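Local coordinates for transcriptional regulator, GntR family (PDB 3SXM), which probably acts as a DNA-binding transcription factor of the GntR family, represented here by its all-helical, metal-binding FCD domain in the metal-free state, at residues G41-V46 and E102-I107; K6-T11 and E132-L137. The protein carries 3 engineered substitutions. One frame throughout, in Å; residues are numbered along the deposited sequence.

Both contacts pack helices together within the all-helical FCD domain, on opposite sides of the chain's centre. Contact 1 joins the end of helix 34-44 to helix 96-111, contact 2 the start of helix 5-25 to the end of helix 115-135 and the turn after it. Contact 1 is nested inside the long loop that contact 2 closes; their centres lie 25 Å apart and their nearest atoms about 8 Å. Contact 1 holds His-103, a zinc ligand in another structure of this protein, its side chain within about 3 Å of those of His-63 and Asp-59. In contact 2 the side chain of Thr-133 stays about 9 Å from that of His-91 and about 10 Å from that of His-125, two more such ligands.

Contact 1 of 2, residues G41-V46 and E102-I107; sequences GEIDDV and EHKELI
Ile-43 carries the apolar part of the contact, with its two branches sent to different partners on helix 96-111. CG2, anti to the backbone N, meets the first side-chain carbon of Lys-104 (Ile-43 CG2 to Lys-104 CB, 3.8 Å). The longer branch reaches further in and touches two residues: Ile-43 CD1 lies 3.9 Å from His-103 CB, the side chains crossing at about a right angle, and 3.9 Å from Ile-107 CD1, which it meets tip to tip. Ile-107 also packs on Leu-36, Ile-39 and Lys-40, so it belongs to the buried seam between helix 34-44 and helix 96-111 of the FCD fold. His-103 offers only CB to Ile-43; its ring turns away to the zinc site of this domain, where, with no metal bound to this chain, NE2 is hydrogen-bonded to His-63 NE2. The electrostatic part lies at the exposed margin. Lys-104 runs out fully extended and crosses Asp-44 at about a right angle, its methylene chain passing the carboxylate with Asp-44 OD1 3.5 Å from Lys-104 CE. The ammonium goes beyond: Lys-104 NZ is 4.2 Å from Asp-44 OD1, too far for a salt bridge, though the opposite charges probably attract weakly.

Contact 2 of 2, residues K6-T11 and E132-L137; sequences KFIRET and ETIKNL
Ile-8 points from helix 5-25 into a patch made by Thr-133, Ile-134 and Leu-137. It and Ile-134 slide past each other in opposite directions, with Ile-134 CD1 against the branch methyl (3.8 Å to Ile-8 CG2) and also close to Ile-8 CD1. With CG2 anti to the backbone N (chi1 -70° for CG1), Ile-8 spreads its two methyls over different neighbours. CG2 additionally meets the methyl of Thr-133, 4.0 Å from Ile-8 CG2 to Thr-133 CG2, while the longer arm reaches Leu-137 tip to tip, Ile-8 CD1 lying 3.7 Å from Leu-137 CD1. Thr-133 gives its methyl to the contact and its hydroxyl to Val-129 O in its own helix. An alanine at Ile-8 is likely to open a gap facing Ile-134 and leave the Leu-137 methyls without the apolar contact made by Ile-8 CD1.

Arg-9 crosses Ile-134 at about a right angle on the outer side. Its guanidinium lies flat over the isoleucine, with Ile-134 CG1 4.2 Å above the plane and over its centre; the NE end is held by a salt bridge to Glu-5.

Along helix 5-25, Lys-6 NZ forms a salt bridge with Glu-10 OE2 at 2.8 Å, and both side chains also bond to the second subunit, at Gly-71 O and Glu-73 N respectively. The contact pairs the first helix of the chain with the last, while Phe-7 and Thr-11 rest on Val-89 of helix 73-90 and Ile-8 touches Leu-92 in the loop that follows.

Contact 1 of 2, residues G41-V46 and E102-I107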
loop_
_atom_site.group_PDB
_atom_site.type_symbol
_atom_site.label_atom_id
_atom_site.label_comp_id
_atom_site.label_asym_id
_atom_site.label_seq_id
_atom_site.Cartn_x
_atom_site.Cartn_y
_atom_site.Cartn_z
ATOM N N GLY A 41 24.785 -1.151 -12.072
ATOM C CA GLY A 41 25.974 -0.789 -12.782
ATOM C C GLY A 41 26.343 0.661 -12.566
ATOM O O GLY A 41 27.533 1.008 -12.433
ATOM N N GLU A 42 25.317 1.488 -12.559
ATOM C CA GLU A 42 25.486 2.940 -12.303
ATOM C C GLU A 42 26.103 3.166 -10.916
ATOM O O GLU A 42 27.033 3.953 -10.742
ATOM C CB GLU A 42 24.112 3.591 -12.338
ATOM C CG GLU A 42 24.088 5.079 -12.404
ATOM C CD GLU A 42 22.787 5.535 -13.012
ATOM O OE1 GLU A 42 21.774 5.533 -12.282
ATOM O OE2 GLU A 42 22.771 5.827 -14.230
ATOM N N ILE A 43 25.554 2.468 -9.928
ATOM C CA ILE A 43 26.001 2.622 -8.553
ATOM C C ILE A 43 27.386 2.110 -8.375
ATOM O O ILE A 43 28.192 2.736 -7.679
ATOM C CB ILE A 43 25.001 1.898 -7.608
ATOM C CG1 ILE A 43 23.685 2.670 -7.534
ATOM C CG2 ILE A 43 25.619 1.734 -6.217
ATOM C CD1 ILE A 43 22.584 1.948 -6.771
ATOM N N ASP A 44 27.731 1.046 -9.063
ATOM C CA ASP A 44 29.041 0.438 -8.945
ATOM C C ASP A 44 30.106 1.185 -9.769
ATOM O O ASP A 44 31.273 1.034 -9.510
ATOM C CB ASP A 44 29.021 -1.017 -9.376
ATOM C CG ASP A 44 28.293 -1.924 -8.416
ATOM O OD1 ASP A 44 28.003 -1.550 -7.303
ATOM O OD2 ASP A 44 28.054 -3.039 -8.805
ATOM N N ASP A 45 29.702 1.959 -10.742
ATOM C CA ASP A 45 30.642 2.676 -11.543
ATOM C C ASP A 45 30.754 3.688 -10.439
ATOM O O ASP A 45 30.005 4.623 -10.375
ATOM C CB ASP A 45 29.968 3.163 -12.807
ATOM C CG ASP A 45 30.940 3.582 -13.892
ATOM O OD1 ASP A 45 31.960 2.936 -14.138
ATOM O OD2 ASP A 45 30.610 4.584 -14.522
ATOM N N VAL A 46 31.697 3.438 -9.555
ATOM C CA VAL A 46 32.406 4.361 -8.677
ATOM C C VAL A 46 32.460 3.831 -7.248
ATOM O O VAL A 46 31.439 3.755 -6.565
ATOM C CB VAL A 46 31.748 5.753 -8.672
ATOM C CG1 VAL A 46 31.857 6.387 -7.294
ATOM C CG2 VAL A 46 32.385 6.644 -9.729
ATOM N N GLU A 102 23.179 1.894 0.868
ATOM C CA GLU A 102 21.972 1.111 1.193
ATOM C C GLU A 102 21.349 0.531 -0.069
ATOM O O GLU A 102 20.927 -0.625 -0.079
ATOM C CB GLU A 102 20.967 1.956 1.975
ATOM C CG GLU A 102 21.439 2.292 3.407
ATOM C CD GLU A 102 20.604 3.403 4.088
ATOM O OE1 GLU A 102 19.788 4.074 3.394
ATOM O OE2 GLU A 102 20.853 3.560 5.314
ATOM N N HIS A 103 21.313 1.336 -1.124
ATOM C CA HIS A 103 20.763 0.875 -2.408
ATOM C C HIS A 103 21.604 -0.214 -3.021
ATOM O O HIS A 103 21.075 -1.224 -3.534
ATOM C CB HIS A 103 20.657 1.998 -3.403
ATOM C CG HIS A 103 19.529 2.905 -3.118
ATOM N ND1 HIS A 103 19.514 4.228 -3.503
ATOM C CD2 HIS A 103 18.381 2.692 -2.436
ATOM C CE1 HIS A 103 18.389 4.783 -3.083
ATOM N NE2 HIS A 103 17.667 3.857 -2.464
ATOM N N LYS A 104 22.911 -0.038 -3.000
ATOM C CA LYS A 104 23.773 -1.078 -3.515
ATOM C C LYS A 104 23.495 -2.409 -2.845
ATOM O O LYS A 104 23.419 -3.452 -3.530
ATOM C CB LYS A 104 25.249 -0.690 -3.298
ATOM C CG LYS A 104 26.218 -1.712 -3.861
ATOM C CD LYS A 104 27.688 -1.409 -3.600
ATOM C CE LYS A 104 28.531 -2.642 -4.021
ATOM N NZ LYS A 104 29.966 -2.504 -3.749
ATOM N N GLU A 105 23.400 -2.420 -1.517
ATOM C CA GLU A 105 23.181 -3.621 -0.753
ATOM C C GLU A 105 21.777 -4.182 -0.926
ATOM O O GLU A 105 21.624 -5.419 -1.025
ATOM C CB GLU A 105 23.580 -3.374 0.708
ATOM C CG GLU A 105 25.113 -3.183 0.783
ATOM C CD GLU A 105 25.646 -2.828 2.135
ATOM O OE1 GLU A 105 24.915 -2.303 3.000
ATOM O OE2 GLU A 105 26.865 -3.075 2.290
ATOM N N LEU A 106 20.808 -3.297 -1.022
ATOM C CA LEU A 106 19.430 -3.743 -1.324
ATOM C C LEU A 106 19.423 -4.497 -2.653
ATOM O O LEU A 106 18.827 -5.580 -2.789
ATOM C CB LEU A 106 18.518 -2.530 -1.376
ATOM C CG LEU A 106 17.089 -2.724 -1.899
ATOM C CD1 LEU A 106 16.347 -3.751 -1.102
ATOM C CD2 LEU A 106 16.370 -1.424 -1.857
ATOM N N ILE A 107 20.006 -3.895 -3.669
ATOM C CA ILE A 107 20.021 -4.539 -4.971
ATOM C C ILE A 107 20.706 -5.902 -4.882
ATOM O O ILE A 107 20.226 -6.887 -5.458
ATOM C CB ILE A 107 20.662 -3.665 -5.990
ATOM C CG1 ILE A 107 19.813 -2.426 -6.225
ATOM C CG2 ILE A 107 20.839 -4.428 -7.292
ATOM C CD1 ILE A 107 20.497 -1.365 -7.030
#

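Contact 2 of 2, residues K6-T11 and E132-L137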
loop_
_atom_site.group_PDB
_atom_site.type_symbol
_atom_site.label_atom_id
_atom_site.label_comp_id
_atom_site.label_asym_id
_atom_site.label_seq_id
_atom_site.Cartn_x
_atom_site.Cartn_y
_atom_site.Cartn_z
ATOM N N LYS A 6 4.860 15.768 10.386
ATOM C CA LYS A 6 3.764 14.897 10.009
ATOM C C LYS A 6 3.752 14.671 8.503
ATOM O O LYS A 6 3.553 13.555 7.999
ATOM C CB LYS A 6 2.430 15.434 10.523
ATOM C CG LYS A 6 1.273 14.498 10.161
ATOM C CD LYS A 6 0.053 14.609 11.060
ATOM C CE LYS A 6 -1.021 13.544 10.657
ATOM N NZ LYS A 6 -0.451 12.148 10.290
ATOM N N PHE A 7 3.977 15.726 7.747
ATOM C CA PHE A 7 4.017 15.652 6.280
ATOM C C PHE A 7 5.092 14.674 5.834
ATOM O O PHE A 7 4.896 13.852 4.951
ATOM C CB PHE A 7 4.237 17.052 5.719
ATOM C CG PHE A 7 4.379 17.109 4.248
ATOM C CD1 PHE A 7 3.276 17.263 3.449
ATOM C CD2 PHE A 7 5.617 17.151 3.661
ATOM C CE1 PHE A 7 3.379 17.383 2.093
ATOM C CE2 PHE A 7 5.732 17.253 2.258
ATOM C CZ PHE A 7 4.582 17.369 1.474
ATOM N N ILE A 8 6.245 14.729 6.475
ATOM C CA ILE A 8 7.380 13.907 6.129
ATOM C C ILE A 8 7.109 12.467 6.479
ATOM O O ILE A 8 7.277 11.583 5.652
ATOM C CB ILE A 8 8.649 14.458 6.854
ATOM C CG1 ILE A 8 9.048 15.790 6.248
ATOM C CG2 ILE A 8 9.818 13.422 6.754
ATOM C CD1 ILE A 8 9.907 16.666 7.192
ATOM N N ARG A 9 6.626 12.208 7.683
ATOM C CA ARG A 9 6.351 10.859 8.156
ATOM C C ARG A 9 5.266 10.208 7.310
ATOM O O ARG A 9 5.351 8.996 6.986
ATOM C CB ARG A 9 5.966 10.872 9.624
ATOM C CG ARG A 9 7.134 11.233 10.579
ATOM C CD ARG A 9 6.783 10.779 11.998
ATOM N NE ARG A 9 7.755 11.201 13.006
ATOM C CZ ARG A 9 8.927 10.629 13.247
ATOM N NH1 ARG A 9 9.348 9.600 12.529
ATOM N NH2 ARG A 9 9.693 11.127 14.213
ATOM N N GLU A 10 4.281 10.994 6.918
ATOM C CA GLU A 10 3.182 10.460 6.104
ATOM C C GLU A 10 3.723 10.017 4.776
ATOM O O GLU A 10 3.267 9.011 4.211
ATOM C CB GLU A 10 2.046 11.453 5.868
ATOM C CG GLU A 10 1.140 11.682 7.040
ATOM C CD GLU A 10 0.060 12.709 6.754
ATOM O OE1 GLU A 10 0.151 13.377 5.699
ATOM O OE2 GLU A 10 -0.826 12.878 7.600
ATOM N N THR A 11 4.641 10.774 4.223
ATOM C CA THR A 11 5.236 10.478 2.916
ATOM C C THR A 11 6.015 9.167 2.973
ATOM O O THR A 11 5.837 8.289 2.128
ATOM C CB THR A 11 6.171 11.666 2.476
ATOM O OG1 THR A 11 5.452 12.890 2.453
ATOM C CG2 THR A 11 6.665 11.411 1.092
ATOM N N GLU A 132 16.652 10.639 9.668
ATOM C CA GLU A 132 17.676 11.648 9.459
ATOM C C GLU A 132 17.059 12.942 8.973
ATOM O O GLU A 132 17.523 14.036 9.317
ATOM C CB GLU A 132 18.700 11.140 8.433
ATOM C CG GLU A 132 19.579 10.081 8.881
ATOM C CD GLU A 132 21.030 10.538 8.832
ATOM O OE1 GLU A 132 21.819 10.100 9.693
ATOM O OE2 GLU A 132 21.374 11.354 7.944
ATOM N N THR A 133 15.986 12.878 8.191
ATOM C CA THR A 133 15.320 14.060 7.740
ATOM C C THR A 133 14.678 14.782 8.925
ATOM O O THR A 133 14.827 15.999 9.074
ATOM C CB THR A 133 14.258 13.671 6.660
ATOM O OG1 THR A 133 14.943 13.054 5.567
ATOM C CG2 THR A 133 13.518 14.865 6.131
ATOM N N ILE A 134 14.053 14.040 9.831
ATOM C CA ILE A 134 13.454 14.646 11.008
ATOM C C ILE A 134 14.543 15.252 11.921
ATOM O O ILE A 134 14.340 16.333 12.511
ATOM C CB ILE A 134 12.575 13.621 11.762
ATOM C CG1 ILE A 134 11.393 13.202 10.858
ATOM C CG2 ILE A 134 12.058 14.233 13.095
ATOM C CD1 ILE A 134 10.604 14.334 10.347
ATOM N N LYS A 135 15.651 14.547 12.069
ATOM C CA LYS A 135 16.745 14.987 12.969
ATOM C C LYS A 135 17.314 16.299 12.487
ATOM O O LYS A 135 17.863 17.087 13.284
ATOM C CB LYS A 135 17.857 13.939 12.968
ATOM C CG LYS A 135 19.088 14.279 13.819
ATOM C CD LYS A 135 20.116 13.136 13.784
ATOM C CE LYS A 135 21.295 13.447 14.731
ATOM N NZ LYS A 135 22.102 12.224 15.004
ATOM N N ASN A 136 17.204 16.556 11.192
ATOM C CA ASN A 136 17.811 17.768 10.599
ATOM C C ASN A 136 16.782 18.829 10.221
ATOM O O ASN A 136 17.103 19.827 9.601
ATOM C CB ASN A 136 18.639 17.374 9.397
ATOM C CG ASN A 136 19.973 16.826 9.799
ATOM O OD1 ASN A 136 20.819 17.590 10.307
ATOM N ND2 ASN A 136 20.214 15.585 9.535
ATOM N N LEU A 137 15.543 18.671 10.673
ATOM C CA LEU A 137 14.460 19.539 10.255
ATOM C C LEU A 137 14.589 20.936 10.817
ATOM O O LEU A 137 13.996 21.906 10.308
ATOM C CB LEU A 137 13.113 18.897 10.654
ATOM C CG LEU A 137 11.838 19.478 10.090
ATOM C CD1 LEU A 137 11.846 19.443 8.586
ATOM C CD2 LEU A 137 10.668 18.632 10.609
#